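Local coordinates for protein major extracellular endoglucanase (Xanthomonas campestris pv. campestris, PDB 4TUF) that catalyses the endohydrolysis of beta-1,4-glucosidic linkages in cellulose, lichenin and cereal beta-D-glucans, through this family 5 glycoside hydrolase catalytic domain, at residues A[25-28]-A[33-36]; A[111-114]-A[118-121]; A[125-128]-A[134-137]; A[155-160]-A[234-239]. All blocks are in the same frame, centred on the assembly; numbering follows the deposited sequence. Where two conformers were deposited one is given.

Contact 1 of 4, residues A[25-28]-A[33-36]; sequences FGFE and VMHG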
loop_
_atom_site.group_PDB
_atom_site.type_symbol
_atom_site.label_atom_id
_atom_site.label_comp_id
_atom_site.label_asym_id
_atom_site.label_seq_id
_atom_site.Cartn_x
_atom_site.Cartn_y
_atom_site.Cartn_z
ATOM N N PHE A 25 0.072 1.774 -9.663
ATOM C CA PHE A 25 0.252 3.223 -9.596
ATOM C C PHE A 25 -0.255 3.958 -10.829
ATOM O O PHE A 25 -0.465 3.351 -11.878
ATOM C CB PHE A 25 1.737 3.558 -9.406
ATOM C CG PHE A 25 2.264 3.229 -8.043
ATOM C CD1 PHE A 25 2.610 1.936 -7.717
ATOM C CD2 PHE A 25 2.413 4.218 -7.085
ATOM C CE1 PHE A 25 3.086 1.637 -6.461
ATOM C CE2 PHE A 25 2.892 3.921 -5.830
ATOM C CZ PHE A 25 3.231 2.629 -5.517
ATOM N N GLY A 26 -0.378 5.276 -10.708
ATOM C CA GLY A 26 -0.769 6.128 -11.807
ATOM C C GLY A 26 -1.734 7.204 -11.347
ATOM O O GLY A 26 -1.534 8.387 -11.632
ATOM N N PHE A 27 -2.772 6.799 -10.618
ATOM C CA PHE A 27 -3.833 7.717 -10.206
ATOM C C PHE A 27 -3.352 8.773 -9.209
ATOM O O PHE A 27 -4.091 9.700 -8.880
ATOM C CB PHE A 27 -5.012 6.946 -9.600
ATOM C CG PHE A 27 -5.892 6.265 -10.616
ATOM C CD1 PHE A 27 -6.734 7.007 -11.429
ATOM C CD2 PHE A 27 -5.889 4.885 -10.746
ATOM C CE1 PHE A 27 -7.545 6.388 -12.362
ATOM C CE2 PHE A 27 -6.697 4.260 -11.676
ATOM C CZ PHE A 27 -7.526 5.011 -12.486
ATOM N N GLU A 28 -2.121 8.635 -8.723
ATOM C CA GLU A 28 -1.586 9.596 -7.766
ATOM C C GLU A 28 -0.533 10.478 -8.422
ATOM O O GLU A 28 0.205 11.190 -7.742
ATOM C CB GLU A 28 -1.003 8.875 -6.541
ATOM C CG GLU A 28 0.434 8.371 -6.683
ATOM C CD GLU A 28 0.612 7.317 -7.769
ATOM O OE1 GLU A 28 -0.400 6.762 -8.259
ATOM O OE2 GLU A 28 1.781 7.044 -8.126
ATOM N N VAL A 33 -4.239 8.761 -13.935
ATOM C CA VAL A 33 -4.805 7.529 -14.476
ATOM C C VAL A 33 -3.767 6.434 -14.273
ATOM O O VAL A 33 -2.572 6.725 -14.270
ATOM C CB VAL A 33 -5.180 7.672 -15.982
ATOM C CG1 VAL A 33 -3.943 7.931 -16.834
ATOM C CG2 VAL A 33 -5.944 6.448 -16.489
ATOM N N MET A 34 -4.203 5.189 -14.085
ATOM C CA MET A 34 -3.252 4.085 -13.926
ATOM C C MET A 34 -2.316 4.032 -15.133
ATOM O O MET A 34 -2.732 4.298 -16.255
ATOM C CB MET A 34 -3.974 2.744 -13.736
ATOM C CG MET A 34 -4.713 2.247 -14.956
ATOM S SD MET A 34 -5.483 0.634 -14.715
ATOM C CE MET A 34 -4.046 -0.409 -14.588
ATOM N N HIS A 35 -1.050 3.716 -14.883
ATOM C CA HIS A 35 -0.006 3.769 -15.903
ATOM C C HIS A 35 -0.081 2.642 -16.922
ATOM O O HIS A 35 -0.651 1.585 -16.658
ATOM C CB HIS A 35 1.378 3.747 -15.246
ATOM C CG HIS A 35 1.838 5.084 -14.755
ATOM N ND1 HIS A 35 2.726 5.225 -13.711
ATOM C CD2 HIS A 35 1.540 6.338 -15.169
ATOM C CE1 HIS A 35 2.954 6.510 -13.500
ATOM N NE2 HIS A 35 2.246 7.206 -14.372
ATOM N N GLY A 36 0.515 2.879 -18.088
ATOM C CA GLY A 36 0.659 1.852 -19.099
ATOM C C GLY A 36 -0.405 1.879 -20.175
ATOM O O GLY A 36 -0.393 1.058 -21.095
#

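Contact 2 of 4, residues A[111-114]-A[118-121]; sequences HTPD and ISEL. With 2HP (dihydrogenphosphate ion), chain J.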
loop_
_atom_site.group_PDB
_atom_site.type_symbol
_atom_site.label_atom_id
_atom_site.label_comp_id
_atom_site.label_asym_id
_atom_site.label_seq_id
_atom_site.Cartn_x
_atom_site.Cartn_y
_atom_site.Cartn_z
ATOM N N HIS A 111 -2.115 8.708 -1.395
ATOM C CA HIS A 111 -0.681 8.554 -1.603
ATOM C C HIS A 111 0.087 9.858 -1.496
ATOM O O HIS A 111 1.145 9.921 -0.860
ATOM C CB HIS A 111 -0.432 7.917 -2.968
ATOM C CG HIS A 111 0.833 7.126 -3.044
ATOM N ND1 HIS A 111 0.933 5.840 -2.562
ATOM C CD2 HIS A 111 2.049 7.436 -3.555
ATOM C CE1 HIS A 111 2.160 5.391 -2.770
ATOM N NE2 HIS A 111 2.855 6.340 -3.371
ATOM N N THR A 112 -0.437 10.899 -2.131
ATOM C CA THR A 112 0.244 12.187 -2.160
ATOM C C THR A 112 -0.761 13.321 -2.169
ATOM O O THR A 112 -1.800 13.219 -2.818
ATOM C CB THR A 112 1.164 12.317 -3.389
ATOM O OG1 THR A 112 1.537 13.692 -3.563
ATOM C CG2 THR A 112 0.452 11.844 -4.639
ATOM N N PRO A 113 -0.455 14.408 -1.442
ATOM C CA PRO A 113 -1.343 15.576 -1.374
ATOM C C PRO A 113 -1.340 16.442 -2.630
ATOM O O PRO A 113 -2.231 17.281 -2.756
ATOM C CB PRO A 113 -0.781 16.367 -0.189
ATOM C CG PRO A 113 0.670 16.009 -0.163
ATOM C CD PRO A 113 0.726 14.559 -0.571
ATOM N N ASP A 114 -0.376 16.253 -3.534
ATOM C CA ASP A 114 -0.218 17.167 -4.667
ATOM C C ASP A 114 0.180 16.499 -5.973
ATOM O O ASP A 114 0.773 17.144 -6.840
ATOM C CB ASP A 114 0.822 18.247 -4.335
ATOM C CG ASP A 114 2.178 17.670 -3.921
ATOM O OD1 ASP A 114 2.541 16.554 -4.355
ATOM O OD2 ASP A 114 2.893 18.350 -3.154
ATOM N N ILE A 118 5.855 12.566 -1.742
ATOM C CA ILE A 118 5.200 12.002 -0.561
ATOM C C ILE A 118 5.478 12.857 0.673
ATOM O O ILE A 118 6.635 13.047 1.052
ATOM C CB ILE A 118 5.679 10.557 -0.306
ATOM C CG1 ILE A 118 5.273 9.658 -1.476
ATOM C CG2 ILE A 118 5.137 10.025 1.017
ATOM C CD1 ILE A 118 5.999 8.345 -1.505
ATOM N N SER A 119 4.427 13.375 1.298
ATOM C CA SER A 119 4.609 14.305 2.412
ATOM C C SER A 119 5.026 13.598 3.696
ATOM O O SER A 119 4.632 12.457 3.945
ATOM C CB SER A 119 3.331 15.106 2.667
ATOM O OG SER A 119 2.280 14.262 3.099
ATOM N N GLU A 120 5.827 14.290 4.503
ATOM C CA GLU A 120 6.221 13.791 5.814
ATOM C C GLU A 120 5.005 13.630 6.719
ATOM O O GLU A 120 4.820 12.595 7.356
ATOM C CB GLU A 120 7.241 14.729 6.460
ATOM C CG GLU A 120 8.626 14.632 5.863
ATOM C CD GLU A 120 9.587 15.615 6.491
ATOM O OE1 GLU A 120 10.637 15.901 5.879
ATOM O OE2 GLU A 120 9.289 16.106 7.600
ATOM N N LEU A 121 4.173 14.663 6.761
ATOM C CA LEU A 121 2.985 14.663 7.598
ATOM C C LEU A 121 1.733 14.520 6.747
ATOM O O LEU A 121 1.804 14.502 5.520
ATOM C CB LEU A 121 2.920 15.947 8.422
ATOM C CG LEU A 121 4.193 16.309 9.188
ATOM C CD1 LEU A 121 4.051 17.657 9.864
ATOM C CD2 LEU A 121 4.493 15.226 10.202
HETATM P P 2HP J . 6.993 18.044 -4.055
HETATM O O1 2HP J . 5.628 17.409 -4.193
HETATM O O2 2HP J . 7.662 17.540 -2.796
HETATM O O3 2HP J . 7.836 17.669 -5.250
HETATM O O4 2HP J . 6.854 19.548 -3.975
HETATM O O HOH W 1 1.946 11.536 1.322
#

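Contact 3 of 4, residues A[125-128]-A[134-137]; sequences GSYT and ADLR. With 2HP (dihydrogenphosphate ion), chain G.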
loop_
_atom_site.group_PDB
_atom_site.type_symbol
_atom_site.label_atom_id
_atom_site.label_comp_id
_atom_site.label_asym_id
_atom_site.label_seq_id
_atom_site.Cartn_x
_atom_site.Cartn_y
_atom_site.Cartn_z
ATOM N N GLY A 125 1.764 22.826 3.331
ATOM C CA GLY A 125 1.470 24.245 3.282
ATOM C C GLY A 125 0.402 24.606 2.264
ATOM O O GLY A 125 0.049 25.774 2.135
ATOM N N SER A 126 -0.104 23.613 1.532
ATOM C CA SER A 126 -1.161 23.849 0.548
ATOM C C SER A 126 -2.232 22.764 0.612
ATOM O O SER A 126 -3.103 22.685 -0.250
ATOM C CB SER A 126 -0.586 23.920 -0.867
ATOM O OG SER A 126 -0.259 22.628 -1.354
ATOM N N TYR A 127 -2.164 21.929 1.640
ATOM C CA TYR A 127 -3.127 20.851 1.822
ATOM C C TYR A 127 -3.351 20.619 3.320
ATOM O O TYR A 127 -2.488 20.066 4.011
ATOM C CB TYR A 127 -2.630 19.584 1.121
ATOM C CG TYR A 127 -3.625 18.454 1.071
ATOM C CD1 TYR A 127 -4.707 18.494 0.201
ATOM C CD2 TYR A 127 -3.471 17.330 1.878
ATOM C CE1 TYR A 127 -5.621 17.452 0.148
ATOM C CE2 TYR A 127 -4.377 16.285 1.829
ATOM C CZ TYR A 127 -5.448 16.352 0.961
ATOM O OH TYR A 127 -6.350 15.314 0.906
ATOM N N THR A 128 -4.496 21.068 3.824
ATOM C CA THR A 128 -4.754 21.056 5.265
ATOM C C THR A 128 -5.237 19.700 5.759
ATOM O O THR A 128 -5.648 18.860 4.966
ATOM C CB THR A 128 -5.807 22.093 5.647
ATOM O OG1 THR A 128 -7.095 21.641 5.203
ATOM C CG2 THR A 128 -5.490 23.431 5.011
ATOM N N ALA A 134 -11.476 15.333 4.581
ATOM C CA ALA A 134 -12.598 15.458 3.653
ATOM C C ALA A 134 -12.403 14.534 2.455
ATOM O O ALA A 134 -13.355 13.939 1.953
ATOM C CB ALA A 134 -12.767 16.895 3.201
ATOM N N ASP A 135 -11.159 14.391 2.014
ATOM C CA ASP A 135 -10.875 13.565 0.851
ATOM C C ASP A 135 -11.055 12.081 1.174
ATOM O O ASP A 135 -11.605 11.333 0.366
ATOM C CB ASP A 135 -9.469 13.862 0.321
ATOM C CG ASP A 135 -9.393 15.215 -0.398
ATOM O OD1 ASP A 135 -10.462 15.752 -0.781
ATOM O OD2 ASP A 135 -8.275 15.746 -0.580
ATOM N N LEU A 136 -10.617 11.665 2.360
ATOM C CA LEU A 136 -10.904 10.316 2.850
ATOM C C LEU A 136 -12.413 10.043 2.896
ATOM O O LEU A 136 -12.872 8.994 2.448
ATOM C CB LEU A 136 -10.295 10.102 4.240
ATOM C CG LEU A 136 -8.765 10.155 4.355
ATOM C CD1 LEU A 136 -8.328 9.970 5.794
ATOM C CD2 LEU A 136 -8.099 9.122 3.459
ATOM N N ARG A 137 -13.186 10.979 3.434
ATOM C CA ARG A 137 -14.631 10.795 3.486
ATOM C C ARG A 137 -15.226 10.754 2.090
ATOM O O ARG A 137 -16.177 10.013 1.849
ATOM C CB ARG A 137 -15.312 11.896 4.301
ATOM C CG ARG A 137 -15.071 11.819 5.798
ATOM C CD ARG A 137 -16.141 12.581 6.576
ATOM N NE ARG A 137 -16.182 13.987 6.188
ATOM C CZ ARG A 137 -15.429 14.931 6.736
ATOM N NH1 ARG A 137 -14.577 14.623 7.707
ATOM N NH2 ARG A 137 -15.531 16.184 6.313
HETATM P P 2HP G . -10.221 19.241 -1.504
HETATM O O1 2HP G . -11.306 18.431 -0.831
HETATM O O2 2HP G . -8.888 18.550 -1.327
HETATM O O3 2HP G . -10.507 19.350 -2.985
HETATM O O4 2HP G . -10.182 20.630 -0.899
#

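Contact 4 of 4, residues A[155-160]-A[234-239]; sequences KNEPHG and APHVYG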
loop_
_atom_site.group_PDB
_atom_site.type_symbol
_atom_site.label_atom_id
_atom_site.label_comp_id
_atom_site.label_asym_id
_atom_site.label_seq_id
_atom_site.Cartn_x
_atom_site.Cartn_y
_atom_site.Cartn_z
ATOM N N LYS A 155 -2.911 7.218 4.850
ATOM C CA LYS A 155 -1.875 8.124 4.353
ATOM C C LYS A 155 -0.594 7.344 4.076
ATOM O O LYS A 155 -0.123 6.575 4.915
ATOM C CB LYS A 155 -1.625 9.258 5.358
ATOM C CG LYS A 155 -0.204 9.794 5.417
ATOM C CD LYS A 155 0.000 10.914 4.427
ATOM C CE LYS A 155 1.340 11.602 4.641
ATOM N NZ LYS A 155 2.508 10.722 4.392
ATOM N N ASN A 156 -0.012 7.550 2.906
ATOM C CA ASN A 156 1.177 6.812 2.517
ATOM C C ASN A 156 2.469 7.311 3.133
ATOM O O ASN A 156 2.785 8.481 3.047
ATOM C CB ASN A 156 1.310 6.820 0.993
ATOM C CG ASN A 156 2.367 5.868 0.488
ATOM O OD1 ASN A 156 2.218 4.663 0.575
ATOM N ND2 ASN A 156 3.433 6.410 -0.055
ATOM N N GLU A 157 3.230 6.390 3.707
ATOM C CA GLU A 157 4.611 6.629 4.106
ATOM C C GLU A 157 4.941 7.824 4.992
ATOM O O GLU A 157 5.768 8.655 4.630
ATOM C CB GLU A 157 5.526 6.561 2.896
ATOM C CG GLU A 157 5.478 5.199 2.244
ATOM C CD GLU A 157 6.577 4.990 1.246
ATOM O OE1 GLU A 157 7.090 5.985 0.719
ATOM O OE2 GLU A 157 6.922 3.828 0.989
ATOM N N PRO A 158 4.358 7.887 6.175
ATOM C CA PRO A 158 4.703 8.962 7.097
ATOM C C PRO A 158 6.174 8.872 7.447
ATOM O O PRO A 158 6.702 7.790 7.612
ATOM C CB PRO A 158 3.857 8.646 8.320
ATOM C CG PRO A 158 2.684 7.929 7.779
ATOM C CD PRO A 158 3.198 7.116 6.638
ATOM N N HIS A 159 6.844 10.009 7.531
ATOM C CA HIS A 159 8.277 9.996 7.819
ATOM C C HIS A 159 8.732 11.378 8.264
ATOM O O HIS A 159 7.910 12.265 8.473
ATOM C CB HIS A 159 9.076 9.543 6.597
ATOM C CG HIS A 159 8.859 10.394 5.384
ATOM N ND1 HIS A 159 7.711 10.328 4.622
ATOM C CD2 HIS A 159 9.646 11.330 4.799
ATOM C CE1 HIS A 159 7.797 11.191 3.626
ATOM N NE2 HIS A 159 8.964 11.808 3.707
ATOM N N GLY A 160 10.040 11.554 8.418
ATOM C CA GLY A 160 10.595 12.848 8.772
ATOM C C GLY A 160 10.124 13.377 10.110
ATOM O O GLY A 160 10.500 12.864 11.165
ATOM N N ALA A 234 -0.168 -1.858 8.227
ATOM C CA ALA A 234 0.382 -2.048 6.888
ATOM C C ALA A 234 1.689 -1.295 6.654
ATOM O O ALA A 234 1.750 -0.409 5.809
ATOM C CB ALA A 234 -0.653 -1.632 5.845
ATOM N N PRO A 235 2.750 -1.659 7.383
ATOM C CA PRO A 235 4.010 -0.944 7.183
ATOM C C PRO A 235 4.639 -1.269 5.832
ATOM O O PRO A 235 4.196 -2.188 5.141
ATOM C CB PRO A 235 4.883 -1.458 8.325
ATOM C CG PRO A 235 4.382 -2.832 8.566
ATOM C CD PRO A 235 2.897 -2.773 8.337
ATOM N N HIS A 236 5.662 -0.510 5.467
ATOM C CA HIS A 236 6.418 -0.777 4.259
ATOM C C HIS A 236 7.820 -1.242 4.629
ATOM O O HIS A 236 8.334 -0.908 5.697
ATOM C CB HIS A 236 6.497 0.473 3.379
ATOM C CG HIS A 236 5.167 0.968 2.902
ATOM N ND1 HIS A 236 5.043 1.964 1.957
ATOM C CD2 HIS A 236 3.905 0.604 3.235
ATOM C CE1 HIS A 236 3.761 2.197 1.734
ATOM N NE2 HIS A 236 3.049 1.384 2.496
ATOM N N VAL A 237 8.440 -2.005 3.741
ATOM C CA VAL A 237 9.839 -2.363 3.904
ATOM C C VAL A 237 10.462 -2.587 2.530
ATOM O O VAL A 237 9.824 -3.145 1.641
ATOM C CB VAL A 237 10.000 -3.617 4.792
ATOM C CG1 VAL A 237 9.101 -4.733 4.307
ATOM C CG2 VAL A 237 11.449 -4.072 4.839
ATOM N N TYR A 238 11.696 -2.126 2.349
ATOM C CA TYR A 238 12.401 -2.311 1.086
ATOM C C TYR A 238 13.814 -2.846 1.313
ATOM O O TYR A 238 14.260 -2.989 2.457
ATOM C CB TYR A 238 12.462 -1.002 0.310
ATOM C CG TYR A 238 11.134 -0.303 0.193
ATOM C CD1 TYR A 238 10.272 -0.580 -0.859
ATOM C CD2 TYR A 238 10.737 0.635 1.139
ATOM C CE1 TYR A 238 9.051 0.053 -0.961
ATOM C CE2 TYR A 238 9.523 1.276 1.042
ATOM C CZ TYR A 238 8.685 0.982 -0.013
ATOM O OH TYR A 238 7.472 1.615 -0.119
ATOM N N GLY A 239 14.509 -3.143 0.217
ATOM C CA GLY A 239 15.835 -3.727 0.279
ATOM C C GLY A 239 16.928 -2.837 -0.284
ATOM O O GLY A 239 16.734 -1.633 -0.466
#

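Contact 1 of 4, residues A[25-28]-A[33-36]
His35 and Met34 both meet the carbonyl oxygen of Phe25, and this oxygen is the polar link between residues 25-28 and 33-36. The hydrogen bond is from His35 N to Phe25 O, 3.1 Å long with 164° at the hydrogen; the donor lies in the carbonyl plane, on a lone pair. A weaker CA-H...O contact reaches the same acceptor from Met34 CA, 3.5 Å from Phe25 O. Within the first segment, Gly26 N donates to Glu28 OE1 over 2.9 Å; Glu28 OE1 accepts on its syn lone pair, with the carboxylate folded back toward the backbone of its own segment.

Two CH-pi contacts make up the aromatic part. Gly26 CA lies 3.9 Å from the centroid of the His35 ring and 1° off its normal, squarely over one face. The imidazole reaches this place because its CG stands anti to the carbonyl carbon (chi1 -82°), which lays the ring against the bare glycine backbone. Farther along, one face of the Phe27 ring is laid over the Val33-Met34 peptide: Val33 CA is 4.0 Å from the centroid of the Phe27 ring, over the face, while Met34 N sits over the ring centre.

Apolar packing extends this second CH-pi contact. The Phe27 and Met34 side chains run side by side, with Phe27 CE2 3.7 Å from Met34 CB, and Phe27 goes on to Leu92 and Val95 of helix 88-102. Helix and strand are absent from both segments, which belong to one long connection between strand 16-23 and helix 42-51, a beta-alpha loop at the catalytic end of the TIM barrel.

Contact 2 of 4, residues A[111-114]-A[118-121]
Ile118 meets His111 through the end of its side chain. Its CA-CB bond leaves the other segment behind, but CG1 lies anti to the carbonyl carbon (chi1 -63°) and brings the chain back: CG1 comes within 4.2 Å of His111 O, and the terminal CD1 within 4.2 Å of His111 NE2. The two side chains cross at a slant, and at 4.2 Å between Ile118 CD1 and His111 NE2 the contact is plain van der Waals packing; the same isoleucine also touches Asn156 and the probable proton donor Glu157. The other ring nitrogen, His111 ND1, is hydrogen-bonded to Asp109.

Both segments lie in the loop that leaves strand 105-110 of the TIM barrel and runs to helix 129-143. Across this loop the direct backbone link is replaced by a water: it donates to His111 O at 2.8 Å and accepts from Ser119 N at 3.1 Å. Next to this bridge, the CG-CD side of the Pro113 ring packs against the serine side chain, with Pro113 CG 4.0 Å from Ser119 CB, and the proline also packs on Tyr127.

The bend at the start of the loop is an ST turn, in which Thr112 OG1 accepts from Asp114 N over 3.2 Å; Thr112 OG1 is also bonded to Gly117 O. Asp114 CG, placed between its own backbone N and carbonyl carbon, carries the carboxylate toward a bound dihydrogenphosphate, whose O1 is 3.1 Å from Asp114 OD2. Gly117 N is hydrogen-bonded to the same ion.

Contact 3 of 4, residues A[125-128]-A[134-137]
Tyr127 has an extended backbone (phi -147°, psi 105°) directly ahead of helix 129-143, whereas Asp135 is helical and lies in the second turn of that helix, its CA-CB bond directed at the tyrosine. With Tyr127 CG opposite the backbone N about CA-CB, the ring extends toward the helix. The two side chains approach from opposite directions and meet in a single hydrogen bond, Tyr127 OH donating to Asp135 OD2. The modelled 2.5 Å between Tyr127 OH and Asp135 OD2 is very short, and at this resolution its exact value is doubtful. Asp135 OD2 lies at the ring edge, in plane, with ring and carboxylate turned 29° from each other. A second partner, His110 NE2, also bonds the hydroxyl.

In the TIM barrel this pair ties the loop leaving strand 105-110 to the following helix near its start. Thr128 occupies the N-cap position, where its side chain caps a backbone N, and Gln131 OE1 bonds Thr128 N in return, consistent with a capping box.

A dihydrogenphosphate lies alongside the carboxylate: its O1 is 2.8 Å from Asp135 OD1 and its O2 is 3.0 Å from Asp135 OD2. Gln131 NE2 is hydrogen-bonded to this ion, and Arg67 completes its pocket.

Contact 4 of 4, residues A[155-160]-A[234-239]
His236 and Tyr238 both present ring edges to Glu157 OE2, which lies near the plane of each ring; Asn156 OD1 comes to the imidazole edge as well. This is the active centre of the family 5 TIM barrel: the Asn-Glu-Pro sequence following strand 149-153 supplies the probable proton donor, Glu157, and strand 231-238 supplies the two rings. The Glu157 carboxylate is turned 56° from the His236 ring and 85° from the Tyr238 ring.

His236 ND1 donates to Glu157 OE2 at 2.8 Å and 159°, taking the anti lone pair, away from the other oxygen. Tyr238 OH stands 2.5 Å from the same Glu157 OE2, a modelled value too short to be taken exactly, and its proton could go elsewhere, since Tyr238 OH is also hydrogen-bonded to the presumed nucleophile, Glu278. The extended Glu157 chain beyond CG carries the carboxylate to this meeting point, with Glu157 CG 3.3 Å from His236 ND1.

Asn156 crosses His236 at about a right angle, and its OD1 approaches His236 CE1 to 3.1 Å; the main polar partner of that oxygen is Arg58 NH2. At the backbone end of the residue, the Glu157 carbonyl is bonded from two residues further on: His159 ND1 donates to Glu157 O over 2.6 Å, with that oxygen close to the imidazole plane.

Overall arrangement
Contacts 1 to 4 follow one another along the chain without interleaving, all within the TIM barrel. The centres of contacts 1 and 2 lie about 16 Å apart, yet they touch where the Glu28 side chain packs on His111. Contacts 2 and 3 share the connection between strand 105-110 and helix 129-143; their centres are about 10 Å apart, with Pro113 against Tyr127. Contact 2 also meets contact 4 through Ser119 O and Lys155 NZ, their centres being about 12 Å apart. Thus the loops after strands 16-23, 105-110 and 149-153 converge with strand 231-238 around the presumed catalytic glutamates, while contact 3 lies away from them, by a phosphate.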